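Local coordinates for protein L-lysine 6-oxidase (PDB 3WEU) that oxidises the epsilon-amino group of free L-lysine with a cysteine tryptophylquinone cofactor, releasing ammonium and the hydrogen peroxide that makes it antibacterial, at residues L14-T19 and G197-F201; N21-N25 and H36-P42; R58-K64 and R192-G198; V147-I153 and S181-T187. One frame throughout, in Å; residues are numbered along the deposited sequence. Where two conformers were deposited one is given.

Interaction 1. Residues L14-T19 and G197-F201; sequences LGNANT and GGYGF
G15 and G198 make the one backbone hydrogen bond between these two loops: G15 N donates to G198 O over 3.2 Å, the N-H pointing well at the oxygen (159°). The same carbonyl also takes a CA-H...O contact from L14 CA, so two neighbouring donors converge on G198 O. The exchange is returned one residue further on, where Y199 CA lies 3.2 Å from G15 O. L14 closes the apolar end. Its CD2 lies on the backbone of G198, touching both CA and C and pressing on CA at 3.4 Å, tighter than ordinary van der Waals contact, while CD1 rests near G200 CA. The backbone angles of G200 by themselves call for glycine.

The polar end belongs to Y199. Its CB starts out away from the L14-T19 loop, but with CG beside the backbone N (chi1 -65°) the ring swings back and brings OH to T19. T19 OG1 meets the ring at its edge, in plane, 2.8 Å from Y199 OH. The strongest partner of Y199 OH is E152, and the backbone N of Y199 is held by D220. N16 sets its CB 3.2 Å from Y199 O and turns its amide elsewhere, OD1 accepting from I56 N and ND2 bonding S627. T19 O accepts from R58. One backbone bond and the CA-H...O contacts thus join the loops directly, L14 and the Y199 ring pack them together, and E152 and R58 add polar anchors from outside.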
loop_
_atom_site.group_PDB
_atom_site.type_symbol
_atom_site.label_atom_id
_atom_site.label_comp_id
_atom_site.label_asym_id
_atom_site.label_seq_id
_atom_site.Cartn_x
_atom_site.Cartn_y
_atom_site.Cartn_z
ATOM N N LEU A 14 -14.628 20.970 -17.962
ATOM C CA LEU A 14 -13.599 20.105 -18.477
ATOM C C LEU A 14 -14.136 19.077 -19.457
ATOM O O LEU A 14 -15.264 18.579 -19.309
ATOM C CB LEU A 14 -12.984 19.302 -17.301
ATOM C CG LEU A 14 -12.301 20.050 -16.199
ATOM C CD1 LEU A 14 -11.819 19.036 -15.182
ATOM C CD2 LEU A 14 -11.145 20.909 -16.773
ATOM N N GLY A 15 -13.302 18.710 -20.415
ATOM C CA GLY A 15 -13.627 17.663 -21.361
ATOM C C GLY A 15 -12.365 17.079 -21.989
ATOM O O GLY A 15 -11.448 17.816 -22.408
ATOM N N ASN A 16 -12.379 15.782 -22.180
ATOM C CA ASN A 16 -11.247 15.069 -22.750
ATOM C C ASN A 16 -11.398 14.640 -24.209
ATOM O O ASN A 16 -10.588 13.871 -24.729
ATOM C CB ASN A 16 -10.815 13.920 -21.820
ATOM C CG ASN A 16 -11.852 12.859 -21.633
ATOM O OD1 ASN A 16 -13.019 13.059 -21.893
ATOM N ND2 ASN A 16 -11.423 11.697 -21.115
ATOM N N ALA A 17 -12.435 15.099 -24.872
ATOM C CA ALA A 17 -12.598 14.782 -26.301
ATOM C C ALA A 17 -11.573 15.614 -27.092
ATOM O O ALA A 17 -10.727 16.320 -26.510
ATOM C CB ALA A 17 -14.007 15.094 -26.782
ATOM N N ASN A 18 -11.705 15.614 -28.415
ATOM C CA ASN A 18 -10.752 16.396 -29.229
ATOM C C ASN A 18 -10.902 17.878 -28.897
ATOM O O ASN A 18 -12.018 18.393 -28.600
ATOM C CB ASN A 18 -11.010 16.150 -30.703
ATOM C CG ASN A 18 -10.064 16.945 -31.601
ATOM O OD1 ASN A 18 -10.233 18.135 -31.877
ATOM N ND2 ASN A 18 -9.048 16.260 -32.062
ATOM N N THR A 19 -9.794 18.593 -28.927
ATOM C CA THR A 19 -9.780 20.033 -28.610
ATOM C C THR A 19 -10.784 20.897 -29.388
ATOM O O THR A 19 -11.350 21.931 -28.887
ATOM C CB THR A 19 -8.303 20.576 -28.730
ATOM O OG1 THR A 19 -8.224 21.921 -28.230
ATOM C CG2 THR A 19 -7.850 20.520 -30.211
ATOM N N GLY A 197 -11.948 25.476 -21.049
ATOM C CA GLY A 197 -11.051 25.148 -19.953
ATOM C C GLY A 197 -10.278 23.883 -20.214
ATOM O O GLY A 197 -10.082 23.480 -21.340
ATOM N N GLY A 198 -9.878 23.244 -19.134
ATOM C CA GLY A 198 -9.068 22.033 -19.162
ATOM C C GLY A 198 -9.661 20.808 -19.813
ATOM O O GLY A 198 -10.864 20.739 -20.225
ATOM N N TYR A 199 -8.788 19.820 -19.855
ATOM C CA TYR A 199 -9.004 18.598 -20.518
ATOM C C TYR A 199 -9.257 17.414 -19.589
ATOM O O TYR A 199 -9.500 16.308 -20.088
ATOM C CB TYR A 199 -7.815 18.313 -21.411
ATOM C CG TYR A 199 -7.645 19.294 -22.517
ATOM C CD1 TYR A 199 -6.800 20.419 -22.364
ATOM C CD2 TYR A 199 -8.419 19.198 -23.677
ATOM C CE1 TYR A 199 -6.666 21.345 -23.398
ATOM C CE2 TYR A 199 -8.316 20.134 -24.698
ATOM C CZ TYR A 199 -7.445 21.200 -24.564
ATOM O OH TYR A 199 -7.315 22.084 -25.587
ATOM N N GLY A 200 -9.250 17.664 -18.286
ATOM C CA GLY A 200 -9.401 16.648 -17.279
ATOM C C GLY A 200 -8.115 16.015 -16.756
ATOM O O GLY A 200 -8.150 14.996 -16.035
ATOM N N PHE A 201 -6.973 16.613 -17.126
ATOM C CA PHE A 201 -5.662 16.225 -16.586
ATOM C C PHE A 201 -5.706 16.073 -15.061
ATOM O O PHE A 201 -6.220 16.935 -14.333
ATOM C CB PHE A 201 -4.608 17.311 -16.927
ATOM C CG PHE A 201 -3.243 17.019 -16.376
ATOM C CD1 PHE A 201 -2.894 17.344 -15.089
ATOM C CD2 PHE A 201 -2.308 16.375 -17.197
ATOM C CE1 PHE A 201 -1.604 16.994 -14.594
ATOM C CE2 PHE A 201 -1.060 16.032 -16.706
ATOM C CZ PHE A 201 -0.717 16.349 -15.425
#

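Interaction 2. Residues N21-N25 and H36-P42; sequences NFVLN and HDVDLKP. With EDO (1,2-ethanediol), chain L.
F22 and H36 both place CG between the backbone N and the carbonyl carbon (chi1 53° and 63°), and these paired torsions bring the two rings together as an offset stack. The centroids are 4.7 Å apart and the planes are inclined by 21°. H36 NE2 sits over one face of F22 toward the rim, 3.6 Å from CE1, and a water shares that face, accepting from F22 N and hydrogen-bonded to H36 NE2. The imidazole is pinned at its other nitrogen: ND1 donates to D37 O at 2.9 Å, almost straight and exactly in the ring plane. L40 N reaches the same carbonyl from the opposite face, closing the type I turn D37-L40, while D37 OD1 accepts from K41 N.

L24 supplies the apolar half. Its CD1 touches both H36 CB, 3.7 Å away, and L40 O, and also meets P42 CD at 4.0 Å. L40 CD1 approaches F22 CZ. At the far end N21 ND2 donates to a 1,2-ethanediol probably left from crystallisation.

Strand 22-24 runs parallel to strand 58-66 at one margin of the N-terminal domain's sheet, and the H36-P42 turn folds beside it, with F22, L24 and L40 resting on strand 193-196.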
loop_
_atom_site.group_PDB
_atom_site.type_symbol
_atom_site.label_atom_id
_atom_site.label_comp_id
_atom_site.label_asym_id
_atom_site.label_seq_id
_atom_site.Cartn_x
_atom_site.Cartn_y
_atom_site.Cartn_z
ATOM N N ASN A 21 -13.704 19.868 -30.509
ATOM C CA ASN A 21 -15.063 19.306 -30.385
ATOM C C ASN A 21 -15.682 19.740 -29.039
ATOM O O ASN A 21 -15.395 19.139 -27.976
ATOM C CB ASN A 21 -15.016 17.782 -30.488
ATOM C CG ASN A 21 -16.382 17.130 -30.529
ATOM O OD1 ASN A 21 -17.403 17.802 -30.569
ATOM N ND2 ASN A 21 -16.409 15.815 -30.559
ATOM N N PHE A 22 -16.543 20.743 -29.091
ATOM C CA PHE A 22 -17.055 21.353 -27.859
ATOM C C PHE A 22 -18.492 21.816 -28.041
ATOM O O PHE A 22 -18.966 22.003 -29.164
ATOM C CB PHE A 22 -16.195 22.528 -27.374
ATOM C CG PHE A 22 -15.943 23.572 -28.409
ATOM C CD1 PHE A 22 -16.770 24.678 -28.533
ATOM C CD2 PHE A 22 -14.869 23.447 -29.257
ATOM C CE1 PHE A 22 -16.574 25.640 -29.512
ATOM C CE2 PHE A 22 -14.640 24.429 -30.263
ATOM C CZ PHE A 22 -15.505 25.497 -30.392
ATOM N N VAL A 23 -19.144 22.067 -26.903
ATOM C CA VAL A 23 -20.410 22.684 -26.870
ATOM C C VAL A 23 -20.270 24.073 -26.244
ATOM O O VAL A 23 -19.268 24.378 -25.599
ATOM C CB VAL A 23 -21.443 21.781 -26.117
ATOM C CG1 VAL A 23 -21.637 20.470 -26.867
ATOM C CG2 VAL A 23 -21.021 21.412 -24.715
ATOM N N LEU A 24 -21.293 24.897 -26.441
ATOM C CA LEU A 24 -21.373 26.176 -25.824
ATOM C C LEU A 24 -22.299 26.160 -24.591
ATOM O O LEU A 24 -23.052 25.212 -24.284
ATOM C CB LEU A 24 -21.903 27.208 -26.830
ATOM C CG LEU A 24 -20.982 27.358 -28.058
ATOM C CD1 LEU A 24 -21.533 28.393 -28.966
ATOM C CD2 LEU A 24 -19.543 27.697 -27.657
ATOM N N ASN A 25 -22.228 27.270 -23.880
ATOM C CA ASN A 25 -22.796 27.352 -22.545
ATOM C C ASN A 25 -24.293 27.268 -22.533
ATOM O O ASN A 25 -24.970 27.656 -23.484
ATOM C CB ASN A 25 -22.456 28.680 -21.876
ATOM C CG ASN A 25 -22.696 29.854 -22.772
ATOM O OD1 ASN A 25 -21.898 30.142 -23.691
ATOM N ND2 ASN A 25 -23.800 30.572 -22.525
ATOM N N HIS A 36 -23.134 24.132 -31.911
ATOM C CA HIS A 36 -22.902 25.372 -32.581
ATOM C C HIS A 36 -22.629 25.174 -34.073
ATOM O O HIS A 36 -22.292 24.073 -34.481
ATOM C CB HIS A 36 -21.711 26.083 -31.907
ATOM C CG HIS A 36 -20.448 25.318 -32.024
ATOM N ND1 HIS A 36 -19.679 25.332 -33.169
ATOM C CD2 HIS A 36 -19.818 24.495 -31.152
ATOM C CE1 HIS A 36 -18.658 24.513 -33.018
ATOM N NE2 HIS A 36 -18.726 23.977 -31.808
ATOM N N ASP A 37 -22.693 26.269 -34.825
ATOM C CA ASP A 37 -22.379 26.261 -36.295
ATOM C C ASP A 37 -20.928 26.641 -36.528
ATOM O O ASP A 37 -20.224 26.841 -35.599
ATOM C CB ASP A 37 -23.251 27.199 -37.092
ATOM C CG ASP A 37 -23.113 28.636 -36.709
ATOM O OD1 ASP A 37 -22.127 29.152 -36.146
ATOM O OD2 ASP A 37 -24.084 29.293 -36.979
ATOM N N VAL A 38 -20.492 26.744 -37.793
ATOM C CA VAL A 38 -19.078 26.996 -38.068
ATOM C C VAL A 38 -18.588 28.358 -37.672
ATOM O O VAL A 38 -17.389 28.515 -37.520
ATOM C CB VAL A 38 -18.736 26.762 -39.572
ATOM C CG1 VAL A 38 -18.988 25.289 -39.871
ATOM C CG2 VAL A 38 -19.520 27.698 -40.437
ATOM N N ASP A 39 -19.537 29.288 -37.497
ATOM C CA ASP A 39 -19.291 30.611 -36.968
ATOM C C ASP A 39 -19.235 30.649 -35.426
ATOM O O ASP A 39 -19.070 31.736 -34.875
ATOM C CB ASP A 39 -20.392 31.579 -37.397
ATOM C CG ASP A 39 -20.388 31.862 -38.921
ATOM O OD1 ASP A 39 -19.348 31.672 -39.529
ATOM O OD2 ASP A 39 -21.428 32.307 -39.440
ATOM N N LEU A 40 -19.427 29.486 -34.784
ATOM C CA LEU A 40 -19.431 29.335 -33.337
ATOM C C LEU A 40 -20.608 30.099 -32.662
ATOM O O LEU A 40 -20.496 30.532 -31.513
ATOM C CB LEU A 40 -18.117 29.799 -32.745
ATOM C CG LEU A 40 -16.937 28.862 -32.714
ATOM C CD1 LEU A 40 -16.941 27.663 -33.646
ATOM C CD2 LEU A 40 -15.592 29.550 -32.541
ATOM N N LYS A 41 -21.741 30.183 -33.350
ATOM C CA LYS A 41 -22.984 30.601 -32.770
ATOM C C LYS A 41 -23.812 29.382 -32.342
ATOM O O LYS A 41 -23.804 28.370 -33.024
ATOM C CB LYS A 41 -23.753 31.413 -33.749
ATOM C CG LYS A 41 -22.817 32.570 -34.135
ATOM C CD LYS A 41 -23.464 33.490 -35.100
ATOM C CE LYS A 41 -22.476 34.648 -35.332
ATOM N NZ LYS A 41 -23.405 35.713 -35.681
ATOM N N PRO A 42 -24.461 29.494 -31.194
ATOM C CA PRO A 42 -25.230 28.381 -30.658
ATOM C C PRO A 42 -26.364 28.046 -31.605
ATOM O O PRO A 42 -26.966 28.969 -32.190
ATOM C CB PRO A 42 -25.768 28.912 -29.342
ATOM C CG PRO A 42 -25.454 30.370 -29.302
ATOM C CD PRO A 42 -24.472 30.682 -30.330
HETATM C C1 EDO L . -17.907 12.992 -32.978
HETATM O O1 EDO L . -17.263 11.904 -32.361
HETATM C C2 EDO L . -19.146 13.251 -32.214
HETATM O O2 EDO L . -18.857 14.341 -31.304
HETATM O O HOH W 1 -16.923 21.879 -31.667
#

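Interaction 3. Residues R58-K64 and R192-G198; sequences RQGQVFK and RLIVLGG
R58-K64 and R192-G198 pair as antiparallel beta strands inside the mixed sheet of the N-terminal domain, their short axes 4.5 Å apart. Q61 and V195 form a hydrogen-bonded pair with both N-H...O bonds at 2.9 Å. V62 faces I194 as a non-hydrogen-bonded pair, and F63 N donates to L193 O at 2.8 Å.

The tight part is the face carrying F63, L193 and V195. F63 lies alongside L193, CD1 to CD2 at 3.7 Å, and its CE1 meets V195 CG2; W85 of strand 80-91 and M244 of strand 237-247 pack on this face. On the other face V62 CG2 meets I194 CG1, and the bare CA of G60 lets L196 CD2 come down to 3.6 Å.

Toward K64 and R192 the pairing slackens. The return bond from L193 N to F63 O is long and bent, hence weak, and the aliphatic run of R192 lies beside K64 CG where V62, K64 and R192 are partly exposed. The charge of R192 is answered by salt bridges to D188 and E72.

At the other end a water links Q59 O with G197 N. Bent at chi3 (-65°), R58 lays one face of its guanidinium over L196 CB, while NH1 donates in its own plane to G197 O at 2.9 Å (166°).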
loop_
_atom_site.group_PDB
_atom_site.type_symbol
_atom_site.label_atom_id
_atom_site.label_comp_id
_atom_site.label_asym_id
_atom_site.label_seq_id
_atom_site.Cartn_x
_atom_site.Cartn_y
_atom_site.Cartn_z
ATOM N N ARG A 58 -15.674 19.340 -24.127
ATOM C CA ARG A 58 -15.611 20.566 -23.335
ATOM C C ARG A 58 -16.831 21.436 -23.561
ATOM O O ARG A 58 -17.431 21.436 -24.637
ATOM C CB ARG A 58 -14.377 21.418 -23.627
ATOM C CG ARG A 58 -13.083 20.798 -23.145
ATOM C CD ARG A 58 -11.931 21.771 -23.305
ATOM N NE ARG A 58 -11.664 22.073 -24.712
ATOM C CZ ARG A 58 -10.674 22.867 -25.117
ATOM N NH1 ARG A 58 -9.900 23.492 -24.217
ATOM N NH2 ARG A 58 -10.511 23.084 -26.409
ATOM N N GLN A 59 -17.240 22.149 -22.510
ATOM C CA GLN A 59 -18.231 23.215 -22.600
ATOM C C GLN A 59 -17.508 24.519 -22.488
ATOM O O GLN A 59 -16.772 24.753 -21.521
ATOM C CB GLN A 59 -19.223 23.167 -21.450
ATOM C CG GLN A 59 -20.188 24.336 -21.282
ATOM C CD GLN A 59 -21.208 24.018 -20.162
ATOM O OE1 GLN A 59 -21.877 23.036 -20.259
ATOM N NE2 GLN A 59 -21.188 24.700 -19.126
ATOM N N GLY A 60 -17.789 25.396 -23.434
ATOM C CA GLY A 60 -17.193 26.710 -23.455
ATOM C C GLY A 60 -18.129 27.774 -23.066
ATOM O O GLY A 60 -19.348 27.598 -23.213
ATOM N N GLN A 61 -17.607 28.862 -22.471
ATOM C CA GLN A 61 -18.412 30.045 -22.168
ATOM C C GLN A 61 -18.238 31.132 -23.187
ATOM O O GLN A 61 -17.118 31.602 -23.390
ATOM C CB GLN A 61 -18.052 30.600 -20.812
ATOM C CG GLN A 61 -18.766 31.857 -20.426
ATOM C CD GLN A 61 -20.165 31.555 -19.935
ATOM O OE1 GLN A 61 -20.345 30.927 -18.903
ATOM N NE2 GLN A 61 -21.144 32.011 -20.658
ATOM N N VAL A 62 -19.357 31.596 -23.746
ATOM C CA VAL A 62 -19.391 32.831 -24.559
ATOM C C VAL A 62 -19.505 34.011 -23.644
ATOM O O VAL A 62 -20.324 34.013 -22.712
ATOM C CB VAL A 62 -20.578 32.826 -25.531
ATOM C CG1 VAL A 62 -20.709 34.126 -26.307
ATOM C CG2 VAL A 62 -20.469 31.642 -26.472
ATOM N N PHE A 63 -18.680 35.025 -23.875
ATOM C CA PHE A 63 -18.832 36.297 -23.223
ATOM C C PHE A 63 -19.154 37.351 -24.271
ATOM O O PHE A 63 -18.641 37.288 -25.413
ATOM C CB PHE A 63 -17.548 36.753 -22.526
ATOM C CG PHE A 63 -17.124 35.947 -21.332
ATOM C CD1 PHE A 63 -16.407 34.822 -21.488
ATOM C CD2 PHE A 63 -17.330 36.435 -20.030
ATOM C CE1 PHE A 63 -15.967 34.094 -20.392
ATOM C CE2 PHE A 63 -16.861 35.729 -18.912
ATOM C CZ PHE A 63 -16.169 34.555 -19.085
ATOM N N LYS A 64 -19.977 38.302 -23.878
ATOM C CA LYS A 64 -20.478 39.408 -24.733
ATOM C C LYS A 64 -20.181 40.705 -23.989
ATOM O O LYS A 64 -20.092 40.725 -22.742
ATOM C CB LYS A 64 -21.922 39.275 -24.953
ATOM C CG LYS A 64 -22.263 38.010 -25.740
ATOM C CD LYS A 64 -23.761 37.952 -26.064
ATOM C CE LYS A 64 -24.120 36.576 -26.606
ATOM N NZ LYS A 64 -25.584 36.496 -26.929
ATOM N N ARG A 192 -16.777 37.725 -30.464
ATOM C CA ARG A 192 -17.113 37.392 -29.091
ATOM C C ARG A 192 -16.123 36.400 -28.580
ATOM O O ARG A 192 -15.613 35.538 -29.335
ATOM C CB ARG A 192 -18.547 36.764 -28.955
ATOM C CG ARG A 192 -19.688 37.655 -29.425
ATOM C CD ARG A 192 -21.037 36.904 -29.389
ATOM N NE ARG A 192 -22.079 37.731 -29.915
ATOM C CZ ARG A 192 -22.419 37.736 -31.194
ATOM N NH1 ARG A 192 -21.898 36.854 -32.031
ATOM N NH2 ARG A 192 -23.379 38.553 -31.579
ATOM N N LEU A 193 -15.870 36.462 -27.272
ATOM C CA LEU A 193 -14.962 35.510 -26.639
ATOM C C LEU A 193 -15.625 34.185 -26.279
ATOM O O LEU A 193 -16.768 34.176 -25.800
ATOM C CB LEU A 193 -14.421 36.147 -25.372
ATOM C CG LEU A 193 -13.611 35.244 -24.447
ATOM C CD1 LEU A 193 -12.323 34.823 -25.069
ATOM C CD2 LEU A 193 -13.283 35.924 -23.080
ATOM N N ILE A 194 -14.928 33.101 -26.486
ATOM C CA ILE A 194 -15.305 31.780 -25.973
ATOM C C ILE A 194 -14.165 31.262 -25.200
ATOM O O ILE A 194 -13.050 31.144 -25.719
ATOM C CB ILE A 194 -15.645 30.783 -27.137
ATOM C CG1 ILE A 194 -16.897 31.245 -27.822
ATOM C CG2 ILE A 194 -15.823 29.343 -26.623
ATOM C CD1 ILE A 194 -17.131 30.677 -29.222
ATOM N N VAL A 195 -14.379 30.965 -23.924
ATOM C CA VAL A 195 -13.341 30.330 -23.160
ATOM C C VAL A 195 -13.642 28.879 -22.906
ATOM O O VAL A 195 -14.728 28.545 -22.473
ATOM C CB VAL A 195 -13.185 30.994 -21.786
ATOM C CG1 VAL A 195 -12.039 30.328 -21.002
ATOM C CG2 VAL A 195 -12.996 32.498 -21.936
ATOM N N LEU A 196 -12.701 28.023 -23.247
ATOM C CA LEU A 196 -12.758 26.632 -22.996
ATOM C C LEU A 196 -11.657 26.352 -21.999
ATOM O O LEU A 196 -10.545 26.946 -22.082
ATOM C CB LEU A 196 -12.540 25.870 -24.292
ATOM C CG LEU A 196 -13.630 26.034 -25.348
ATOM C CD1 LEU A 196 -13.127 25.903 -26.756
ATOM C CD2 LEU A 196 -14.638 24.936 -25.181
ATOM N N GLY A 197 -11.948 25.476 -21.049
ATOM C CA GLY A 197 -11.051 25.148 -19.953
ATOM C C GLY A 197 -10.278 23.883 -20.214
ATOM O O GLY A 197 -10.082 23.480 -21.340
ATOM N N GLY A 198 -9.878 23.244 -19.134
ATOM C CA GLY A 198 -9.068 22.033 -19.162
ATOM C C GLY A 198 -9.661 20.808 -19.813
ATOM O O GLY A 198 -10.864 20.739 -20.225
HETATM O O HOH W 2 -14.344 23.891 -21.420
#

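Interaction 4. Residues V147-I153 and S181-T187; sequences VMATVEI and SLGTLRT
T150 OG1 lies over one face of the R186 guanidinium, toward its rim and 3.3 Å from NH1, at an angle too poor for a hydrogen bond. The arginine instead gives NH1 to a water that also donates to A149 O and T187 O, and NH2 to a salt bridge with D20.

The E152 carboxylate is the other flat group, and hydroxyls grip both its oxygens. T184 OG1 donates to OE1 at 2.6 Å from above the carboxylate plane, while S181 OG donates to OE2 at 2.7 Å on the anti side, some 33° out of plane. E152 sends its chain away from the backbone N (chi1 -160°) and bends at chi2, which puts one carboxylate face over G183 O, 3.0 Å from CD. OE2 is also bound by Y199 OH, a third hydroxyl that probably helps to stabilise the negative charge. S181 OG in turn accepts from G183 N, an ST turn.

On the opposite face I153 CD1 reaches L185 CD2 at 4.2 Å, and V151 CG1 lies beside L185 CB. Between the faces the backbones pair through V151 and L185, bonded both ways at 2.8 Å. At the A149-T187 end T187 OG1 accepts from A149 N, nearly straight at 170°, and is further bonded to G146 O.

These are the features of a twisted antiparallel strand pair with one polar and one apolar face, here in the N-terminal domain's sheet, where strand 181-187 turns a corner at L182.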
loop_
_atom_site.group_PDB
_atom_site.type_symbol
_atom_site.label_atom_id
_atom_site.label_comp_id
_atom_site.label_asym_id
_atom_site.label_seq_id
_atom_site.Cartn_x
_atom_site.Cartn_y
_atom_site.Cartn_z
ATOM N N VAL A 147 -11.907 37.754 -35.939
ATOM C CA VAL A 147 -12.836 36.759 -36.448
ATOM C C VAL A 147 -12.279 35.377 -36.317
ATOM O O VAL A 147 -11.212 35.068 -36.838
ATOM C CB VAL A 147 -13.174 37.079 -37.930
ATOM C CG1 VAL A 147 -14.039 36.025 -38.505
ATOM C CG2 VAL A 147 -13.820 38.459 -37.992
ATOM N N MET A 148 -13.000 34.502 -35.607
ATOM C CA MET A 148 -12.618 33.097 -35.548
ATOM C C MET A 148 -11.137 32.875 -35.191
ATOM O O MET A 148 -10.468 32.036 -35.745
ATOM C CB MET A 148 -12.943 32.397 -36.871
ATOM C CG MET A 148 -14.415 32.459 -37.234
ATOM S SD MET A 148 -15.415 31.473 -36.065
ATOM C CE MET A 148 -14.654 29.897 -36.230
ATOM N N ALA A 149 -10.692 33.501 -34.112
ATOM C CA ALA A 149 -9.373 33.285 -33.554
ATOM C C ALA A 149 -9.350 32.075 -32.615
ATOM O O ALA A 149 -10.393 31.695 -32.074
ATOM C CB ALA A 149 -8.947 34.528 -32.791
ATOM N N THR A 150 -8.182 31.462 -32.479
ATOM C CA THR A 150 -7.980 30.353 -31.555
ATOM C C THR A 150 -6.590 30.458 -30.993
ATOM O O THR A 150 -5.625 30.528 -31.762
ATOM C CB THR A 150 -8.079 29.017 -32.241
ATOM O OG1 THR A 150 -9.346 28.862 -32.859
ATOM C CG2 THR A 150 -7.949 27.889 -31.236
ATOM N N VAL A 151 -6.448 30.483 -29.669
ATOM C CA VAL A 151 -5.132 30.344 -29.028
ATOM C C VAL A 151 -5.180 29.449 -27.791
ATOM O O VAL A 151 -6.030 29.627 -26.916
ATOM C CB VAL A 151 -4.511 31.708 -28.721
ATOM C CG1 VAL A 151 -5.410 32.557 -27.954
ATOM C CG2 VAL A 151 -3.188 31.584 -27.965
ATOM N N GLU A 152 -4.292 28.474 -27.725
ATOM C CA GLU A 152 -4.206 27.589 -26.574
ATOM C C GLU A 152 -3.584 28.325 -25.397
ATOM O O GLU A 152 -2.686 29.172 -25.542
ATOM C CB GLU A 152 -3.375 26.372 -26.954
ATOM C CG GLU A 152 -3.587 25.173 -26.068
ATOM C CD GLU A 152 -5.011 24.567 -26.093
ATOM O OE1 GLU A 152 -5.834 24.968 -26.984
ATOM O OE2 GLU A 152 -5.211 23.593 -25.297
ATOM N N ILE A 153 -4.043 28.019 -24.206
ATOM C CA ILE A 153 -3.307 28.443 -23.008
ATOM C C ILE A 153 -2.316 27.329 -22.711
ATOM O O ILE A 153 -2.485 26.496 -21.818
ATOM C CB ILE A 153 -4.264 28.705 -21.818
ATOM C CG1 ILE A 153 -5.411 29.656 -22.172
ATOM C CG2 ILE A 153 -3.546 29.301 -20.630
ATOM C CD1 ILE A 153 -6.552 29.560 -21.137
ATOM N N SER A 181 -1.672 22.161 -20.997
ATOM C CA SER A 181 -2.570 23.203 -21.266
ATOM C C SER A 181 -3.605 23.399 -20.123
ATOM O O SER A 181 -4.075 22.439 -19.539
ATOM C CB SER A 181 -3.339 22.913 -22.551
ATOM O OG SER A 181 -4.248 23.957 -22.855
ATOM N N LEU A 182 -4.029 24.628 -19.976
ATOM C CA LEU A 182 -5.169 24.999 -19.126
ATOM C C LEU A 182 -6.485 25.242 -19.894
ATOM O O LEU A 182 -7.544 25.438 -19.317
ATOM C CB LEU A 182 -4.761 26.216 -18.363
ATOM C CG LEU A 182 -4.337 26.049 -16.866
ATOM C CD1 LEU A 182 -4.178 24.723 -16.157
ATOM C CD2 LEU A 182 -3.679 27.303 -16.346
ATOM N N GLY A 183 -6.381 25.318 -21.208
ATOM C CA GLY A 183 -7.533 25.406 -22.051
ATOM C C GLY A 183 -7.278 26.177 -23.324
ATOM O O GLY A 183 -6.158 26.199 -23.815
ATOM N N THR A 184 -8.333 26.772 -23.862
ATOM C CA THR A 184 -8.300 27.358 -25.206
ATOM C C THR A 184 -9.151 28.620 -25.243
ATOM O O THR A 184 -10.280 28.622 -24.741
ATOM C CB THR A 184 -8.865 26.347 -26.234
ATOM O OG1 THR A 184 -8.295 25.038 -26.076
ATOM C CG2 THR A 184 -8.676 26.836 -27.654
ATOM N N LEU A 185 -8.664 29.709 -25.836
ATOM C CA LEU A 185 -9.460 30.906 -26.068
ATOM C C LEU A 185 -9.805 30.944 -27.550
ATOM O O LEU A 185 -8.983 30.562 -28.411
ATOM C CB LEU A 185 -8.713 32.216 -25.786
ATOM C CG LEU A 185 -8.157 32.384 -24.398
ATOM C CD1 LEU A 185 -7.680 33.811 -24.215
ATOM C CD2 LEU A 185 -9.222 32.013 -23.344
ATOM N N ARG A 186 -11.057 31.268 -27.834
ATOM C CA ARG A 186 -11.476 31.488 -29.201
ATOM C C ARG A 186 -12.264 32.783 -29.304
ATOM O O ARG A 186 -12.721 33.326 -28.288
ATOM C CB ARG A 186 -12.354 30.355 -29.668
ATOM C CG ARG A 186 -11.620 29.114 -30.016
ATOM C CD ARG A 186 -12.607 27.993 -30.324
ATOM N NE ARG A 186 -11.961 26.810 -30.925
ATOM C CZ ARG A 186 -11.885 26.530 -32.233
ATOM N NH1 ARG A 186 -12.299 27.359 -33.161
ATOM N NH2 ARG A 186 -11.304 25.420 -32.621
ATOM N N THR A 187 -12.511 33.207 -30.530
ATOM C CA THR A 187 -13.535 34.152 -30.836
ATOM C C THR A 187 -14.427 33.530 -31.870
ATOM O O THR A 187 -13.997 32.652 -32.613
ATOM C CB THR A 187 -13.065 35.488 -31.399
ATOM O OG1 THR A 187 -12.267 35.246 -32.567
ATOM C CG2 THR A 187 -12.303 36.318 -30.285
HETATM O O HOH W 3 -12.488 30.274 -33.154
#

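Interaction 3 is the buried core of the group; the other three are only partly buried. Interactions 3 and 4 lie side by side in one sheet, since strand 181-187 bonds to strand 193-196 through L196 O and T184 N. Interaction 2 joins the other flank: V23 exchanges backbone bonds with R58 and G60. Interaction 1 shares G197 and G198 with interaction 3 and carries the chain beyond the strand end. Regular backbone pairing dominates interactions 3 and 4, whereas interaction 2 relies on a ring stack and interaction 1 on glycine-rich backbone. R58, T184, E152 and Y199 form a polar junction linking interactions 1, 3 and 4.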